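Local coordinates for putative major capsid protein (Cafeteriavirus-dependent mavirus, PDB 6G44), which probably builds the shell of the virophage mavirus as trimers of double jelly-roll subunits and belongs to a hexon-related family of capsid proteins, at residues Gly70-Leu75 and Lys214-Pro219; Ala140-Cys145 and Asp203-Ala208. All coordinates share one frame; numbering follows the deposited sequence.

Interaction 1: residues Gly70-Leu75 and Lys214-Pro219; sequences GGAPRL and KNIKDP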
loop_
_atom_site.group_PDB
_atom_site.type_symbol
_atom_site.label_atom_id
_atom_site.label_comp_id
_atom_site.label_asym_id
_atom_site.label_seq_id
_atom_site.Cartn_x
_atom_site.Cartn_y
_atom_site.Cartn_z
ATOM N N GLY C 70 -13.137 -18.151 -19.711
ATOM C CA GLY C 70 -12.598 -17.028 -18.964
ATOM C C GLY C 70 -12.397 -15.773 -19.782
ATOM O O GLY C 70 -11.871 -15.830 -20.906
ATOM N N GLY C 71 -12.715 -14.623 -19.183
ATOM C CA GLY C 71 -12.648 -13.354 -19.890
ATOM C C GLY C 71 -11.258 -12.757 -20.005
ATOM O O GLY C 71 -11.088 -11.859 -20.832
ATOM N N ALA C 72 -10.292 -13.257 -19.222
ATOM C CA ALA C 72 -8.927 -12.773 -19.270
ATOM C C ALA C 72 -7.948 -13.908 -19.509
ATOM O O ALA C 72 -7.224 -14.332 -18.640
ATOM C CB ALA C 72 -8.591 -12.028 -17.988
ATOM N N PRO C 73 -7.937 -14.451 -20.757
ATOM C CA PRO C 73 -6.994 -15.485 -21.081
ATOM C C PRO C 73 -5.535 -15.020 -20.964
ATOM O O PRO C 73 -5.231 -13.826 -21.140
ATOM C CB PRO C 73 -7.332 -15.841 -22.537
ATOM C CG PRO C 73 -8.002 -14.642 -23.091
ATOM C CD PRO C 73 -8.769 -14.068 -21.911
ATOM N N ARG C 74 -4.657 -15.947 -20.657
ATOM C CA ARG C 74 -3.263 -15.659 -20.427
ATOM C C ARG C 74 -2.389 -16.429 -21.401
ATOM O O ARG C 74 -2.804 -17.458 -21.951
ATOM C CB ARG C 74 -2.839 -16.021 -18.983
ATOM C CG ARG C 74 -3.718 -15.380 -17.915
ATOM C CD ARG C 74 -3.275 -15.729 -16.508
ATOM N NE ARG C 74 -2.079 -15.012 -16.070
ATOM C CZ ARG C 74 -2.077 -13.795 -15.536
ATOM N NH1 ARG C 74 -0.926 -13.275 -15.166
ATOM N NH2 ARG C 74 -3.192 -13.102 -15.394
ATOM N N LEU C 75 -1.183 -15.952 -21.589
ATOM C CA LEU C 75 -0.170 -16.658 -22.345
ATOM C C LEU C 75 0.964 -17.074 -21.427
ATOM O O LEU C 75 1.504 -16.244 -20.674
ATOM C CB LEU C 75 0.363 -15.756 -23.461
ATOM C CG LEU C 75 -0.658 -15.312 -24.498
ATOM C CD1 LEU C 75 -0.129 -14.219 -25.418
ATOM C CD2 LEU C 75 -1.135 -16.500 -25.342
ATOM N N LYS C 214 -8.593 -5.436 -17.781
ATOM C CA LYS C 214 -8.743 -4.449 -16.713
ATOM C C LYS C 214 -9.422 -5.045 -15.481
ATOM O O LYS C 214 -9.489 -4.371 -14.449
ATOM C CB LYS C 214 -9.518 -3.227 -17.218
ATOM C CG LYS C 214 -8.830 -2.475 -18.362
ATOM C CD LYS C 214 -9.772 -1.567 -19.150
ATOM C CE LYS C 214 -10.480 -0.507 -18.315
ATOM N NZ LYS C 214 -9.604 0.630 -17.938
ATOM N N ASN C 215 -9.937 -6.278 -15.574
ATOM C CA ASN C 215 -10.705 -6.933 -14.526
ATOM C C ASN C 215 -10.192 -8.373 -14.355
ATOM O O ASN C 215 -10.969 -9.297 -14.516
ATOM C CB ASN C 215 -12.205 -6.942 -14.911
ATOM C CG ASN C 215 -12.790 -5.543 -15.099
ATOM O OD1 ASN C 215 -12.773 -4.981 -16.198
ATOM N ND2 ASN C 215 -13.335 -4.989 -14.029
ATOM N N ILE C 216 -8.915 -8.568 -14.057
ATOM C CA ILE C 216 -8.345 -9.895 -13.991
ATOM C C ILE C 216 -8.891 -10.763 -12.852
ATOM O O ILE C 216 -9.044 -11.969 -13.024
ATOM C CB ILE C 216 -6.815 -9.802 -13.995
ATOM C CG1 ILE C 216 -6.374 -9.275 -15.383
ATOM C CG2 ILE C 216 -6.172 -11.149 -13.668
ATOM C CD1 ILE C 216 -5.022 -8.636 -15.396
ATOM N N LYS C 217 -9.256 -10.162 -11.718
ATOM C CA LYS C 217 -9.767 -10.989 -10.606
ATOM C C LYS C 217 -11.113 -11.619 -10.943
ATOM O O LYS C 217 -11.329 -12.824 -10.675
ATOM C CB LYS C 217 -9.871 -10.210 -9.279
ATOM C CG LYS C 217 -10.471 -11.060 -8.151
ATOM C CD LYS C 217 -10.314 -10.486 -6.750
ATOM C CE LYS C 217 -11.171 -11.266 -5.750
ATOM N NZ LYS C 217 -10.795 -12.714 -5.645
ATOM N N ASP C 218 -11.986 -10.822 -11.572
ATOM C CA ASP C 218 -13.377 -11.206 -11.748
ATOM C C ASP C 218 -13.948 -10.750 -13.106
ATOM O O ASP C 218 -14.921 -9.986 -13.175
ATOM C CB ASP C 218 -14.176 -10.611 -10.583
ATOM C CG ASP C 218 -15.596 -11.113 -10.502
ATOM O OD1 ASP C 218 -15.885 -12.266 -10.854
ATOM O OD2 ASP C 218 -16.441 -10.302 -10.048
ATOM N N PRO C 219 -13.337 -11.229 -14.206
ATOM C CA PRO C 219 -13.798 -10.833 -15.529
ATOM C C PRO C 219 -15.084 -11.551 -15.933
ATOM O O PRO C 219 -15.273 -12.729 -15.588
ATOM C CB PRO C 219 -12.641 -11.265 -16.456
ATOM C CG PRO C 219 -12.014 -12.401 -15.768
ATOM C CD PRO C 219 -12.238 -12.212 -14.286
HETATM O O HOH W 1 -14.322 -15.122 -16.674
#
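Pro-219 O accepts a hydrogen bond from a water at 2.8 Å, and Gly-71 N donates to the same water at 3.0 Å. This bridge links two loops of a double jelly-roll capsid protein: the turn leading into strand 74-84 and the loop between strands 195-205 and 222-235. The direct contacts are van der Waals packing, mostly apolar, and modest in area. The ring of Pro-219 lies against the turn. Its CB packs on Gly-71 CA at 4.0 Å, while its CG reaches Ala-72 CB at 4.1 Å. Ala-72 CB touches both Pro-219 and Ile-216, and meets Ile-216 CG1 at 4.4 Å. Further along, the side chains of Arg-74 and Ile-216 cross at about a right angle. The arginine chain bends at chi3 (75°), and chi4 (85°) then brings NH2 toward residues 214-219. The polar partners of that group lie elsewhere: NE makes a salt bridge with Asp-203, and NH2 bonds to Leu-141 O. The loop is also tied to helix 136-142, as Ile-216 N bonds to Glu-138. The methyl CG2 of Ile-216 comes to the edge of the Arg-74 guanidinium, near its plane, 4.0 Å from NH2.

Interaction 2: residues Ala140-Cys145 and Asp203-Ala208; sequences ALLSPC and DEALVA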
loop_
_atom_site.group_PDB
_atom_site.type_symbol
_atom_site.label_atom_id
_atom_site.label_comp_id
_atom_site.label_asym_id
_atom_site.label_seq_id
_atom_site.Cartn_x
_atom_site.Cartn_y
_atom_site.Cartn_z
ATOM N N ALA C 140 -0.199 -5.961 -11.305
ATOM C CA ALA C 140 0.469 -7.139 -10.759
ATOM C C ALA C 140 -0.288 -8.425 -11.042
ATOM O O ALA C 140 0.313 -9.478 -11.081
ATOM C CB ALA C 140 0.728 -6.984 -9.246
ATOM N N LEU C 141 -1.600 -8.338 -11.217
ATOM C CA LEU C 141 -2.372 -9.509 -11.646
ATOM C C LEU C 141 -2.187 -9.776 -13.141
ATOM O O LEU C 141 -2.374 -10.901 -13.609
ATOM C CB LEU C 141 -3.845 -9.340 -11.343
ATOM C CG LEU C 141 -4.227 -9.223 -9.872
ATOM C CD1 LEU C 141 -5.729 -8.986 -9.761
ATOM C CD2 LEU C 141 -3.827 -10.455 -9.104
ATOM N N LEU C 142 -1.864 -8.731 -13.890
ATOM C CA LEU C 142 -1.646 -8.824 -15.335
ATOM C C LEU C 142 -0.337 -9.549 -15.649
ATOM O O LEU C 142 -0.304 -10.475 -16.481
ATOM C CB LEU C 142 -1.697 -7.416 -15.935
ATOM C CG LEU C 142 -1.985 -7.224 -17.425
ATOM C CD1 LEU C 142 -2.328 -5.776 -17.701
ATOM C CD2 LEU C 142 -0.799 -7.634 -18.278
ATOM N N SER C 143 0.751 -9.151 -14.994
ATOM C CA SER C 143 2.075 -9.728 -15.269
ATOM C C SER C 143 2.865 -9.859 -13.982
ATOM O O SER C 143 2.752 -8.969 -13.103
ATOM C CB SER C 143 2.861 -8.803 -16.198
ATOM O OG SER C 143 4.163 -9.270 -16.473
ATOM N N PRO C 144 3.743 -10.868 -13.882
ATOM C CA PRO C 144 4.706 -10.944 -12.773
ATOM C C PRO C 144 5.734 -9.815 -12.834
ATOM O O PRO C 144 6.417 -9.545 -11.840
ATOM C CB PRO C 144 5.380 -12.320 -12.946
ATOM C CG PRO C 144 5.233 -12.575 -14.429
ATOM C CD PRO C 144 3.894 -12.004 -14.816
ATOM N N CYS C 145 5.886 -9.176 -13.987
ATOM C CA CYS C 145 6.874 -8.112 -14.149
ATOM C C CYS C 145 6.119 -6.811 -14.349
ATOM O O CYS C 145 6.069 -6.273 -15.465
ATOM C CB CYS C 145 7.739 -8.427 -15.366
ATOM S SG CYS C 145 8.784 -9.874 -15.089
ATOM N N ASP C 203 3.778 -16.232 -17.164
ATOM C CA ASP C 203 2.332 -16.424 -17.422
ATOM C C ASP C 203 1.697 -15.034 -17.260
ATOM O O ASP C 203 1.548 -14.565 -16.118
ATOM C CB ASP C 203 1.770 -17.448 -16.415
ATOM C CG ASP C 203 0.291 -17.766 -16.587
ATOM O OD1 ASP C 203 -0.448 -16.947 -17.147
ATOM O OD2 ASP C 203 -0.154 -18.868 -16.112
ATOM N N GLU C 204 1.321 -14.403 -18.361
ATOM C CA GLU C 204 0.874 -12.996 -18.403
ATOM C C GLU C 204 -0.467 -12.888 -19.152
ATOM O O GLU C 204 -0.673 -13.550 -20.180
ATOM C CB GLU C 204 1.963 -12.166 -19.099
ATOM C CG GLU C 204 1.689 -10.676 -19.228
ATOM C CD GLU C 204 2.918 -9.872 -19.625
ATOM O OE1 GLU C 204 4.020 -10.172 -19.104
ATOM O OE2 GLU C 204 2.774 -8.943 -20.463
ATOM N N ALA C 205 -1.411 -12.095 -18.639
ATOM C CA ALA C 205 -2.673 -11.863 -19.312
ATOM C C ALA C 205 -2.437 -11.197 -20.665
ATOM O O ALA C 205 -1.629 -10.255 -20.759
ATOM C CB ALA C 205 -3.578 -10.993 -18.455
ATOM N N LEU C 206 -3.131 -11.662 -21.705
ATOM C CA LEU C 206 -3.067 -10.995 -23.004
ATOM C C LEU C 206 -3.871 -9.704 -22.996
ATOM O O LEU C 206 -5.057 -9.745 -22.654
ATOM C CB LEU C 206 -3.634 -11.920 -24.080
ATOM C CG LEU C 206 -3.667 -11.376 -25.507
ATOM C CD1 LEU C 206 -2.314 -10.941 -26.019
ATOM C CD2 LEU C 206 -4.265 -12.443 -26.431
ATOM N N VAL C 207 -3.246 -8.585 -23.414
ATOM C CA VAL C 207 -3.900 -7.286 -23.528
ATOM C C VAL C 207 -4.244 -7.050 -24.991
ATOM O O VAL C 207 -3.448 -6.512 -25.772
ATOM C CB VAL C 207 -2.982 -6.181 -22.971
ATOM C CG1 VAL C 207 -3.583 -4.796 -23.119
ATOM C CG2 VAL C 207 -2.681 -6.493 -21.511
ATOM N N ALA C 208 -5.425 -7.523 -25.375
ATOM C CA ALA C 208 -5.875 -7.468 -26.788
ATOM C C ALA C 208 -7.374 -7.507 -26.824
ATOM O O ALA C 208 -7.959 -8.412 -26.246
ATOM C CB ALA C 208 -5.290 -8.628 -27.576
#
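Residues 142-144 run beside 203-207, with end-to-end directions 145° apart and the CA atoms of Ser-143 and Glu-204 4.7 Å from each other. The contact joins the C-terminal end of helix 136-142 to the last residues of strand 195-205. Ala-205 N donates to Leu-142 O at 2.9 Å. Glu-204 CA adds a CA-H...O contact to the same oxygen at 3.4 Å.

Ser-143 is the first residue to leave the helical path. Its OG stands opposite the backbone N (chi1 178°) and does two jobs. It donates to Glu-204 OE1 at 2.8 Å, meeting the carboxylate from above, 65° out of its plane. It also accepts from Cys-145 N at 3.0 Å, which makes an ST turn. Glu-204 reaches the serine with an extended chain, and its CG passes close to Leu-142 O. The other carboxylate oxygen, OE2, accepts from Asn-104 ND2, so both oxygens of this buried carboxylate have a partner.

The apolar part lies around Leu-142. Both its methyls, CD1 and CD2, face Val-207 CG2, each at 3.9 Å. The two side chains cross at about a right angle. Leu-142 CG lies 4.2 Å from Ala-205 CB. On the other flank, Pro-144 CD packs on Asp-203 O at 3.7 Å.

The site is buried among several elements. Helix 102-105 covers Ser-143 and Glu-204 through Pro-102, and Asn-104 also bonds to the backbone of Ala-205 and Val-207. Helix 123-130 adds His-130 against Leu-142 and Leu-126 against Val-207, while strand 74-84 pairs with strand 195-205.

The centres of interactions 1 and 2 lie about 9 Å apart, and the two contacts touch. In chain order the segments are 70-75, 140-145, 203-208 and 214-219, so interaction 2 falls between the halves of interaction 1. Both reach one antiparallel sheet, where strands 74-84 and 195-205 are neighbours. Leu-75 N and Glu-204 O lie 2.8 Å apart, a probable hydrogen bond, and Ile-216 CD1 packs on Leu-142 CA. Helix 136-142 and the loop before strand 222-235 are thereby fastened to the same pair of neighbouring strands. Glu-380 of the third subunit makes a long, weak ion pair with Arg-74 and comes close to the like-charged Asp-203, so the junction lies at a subunit interface.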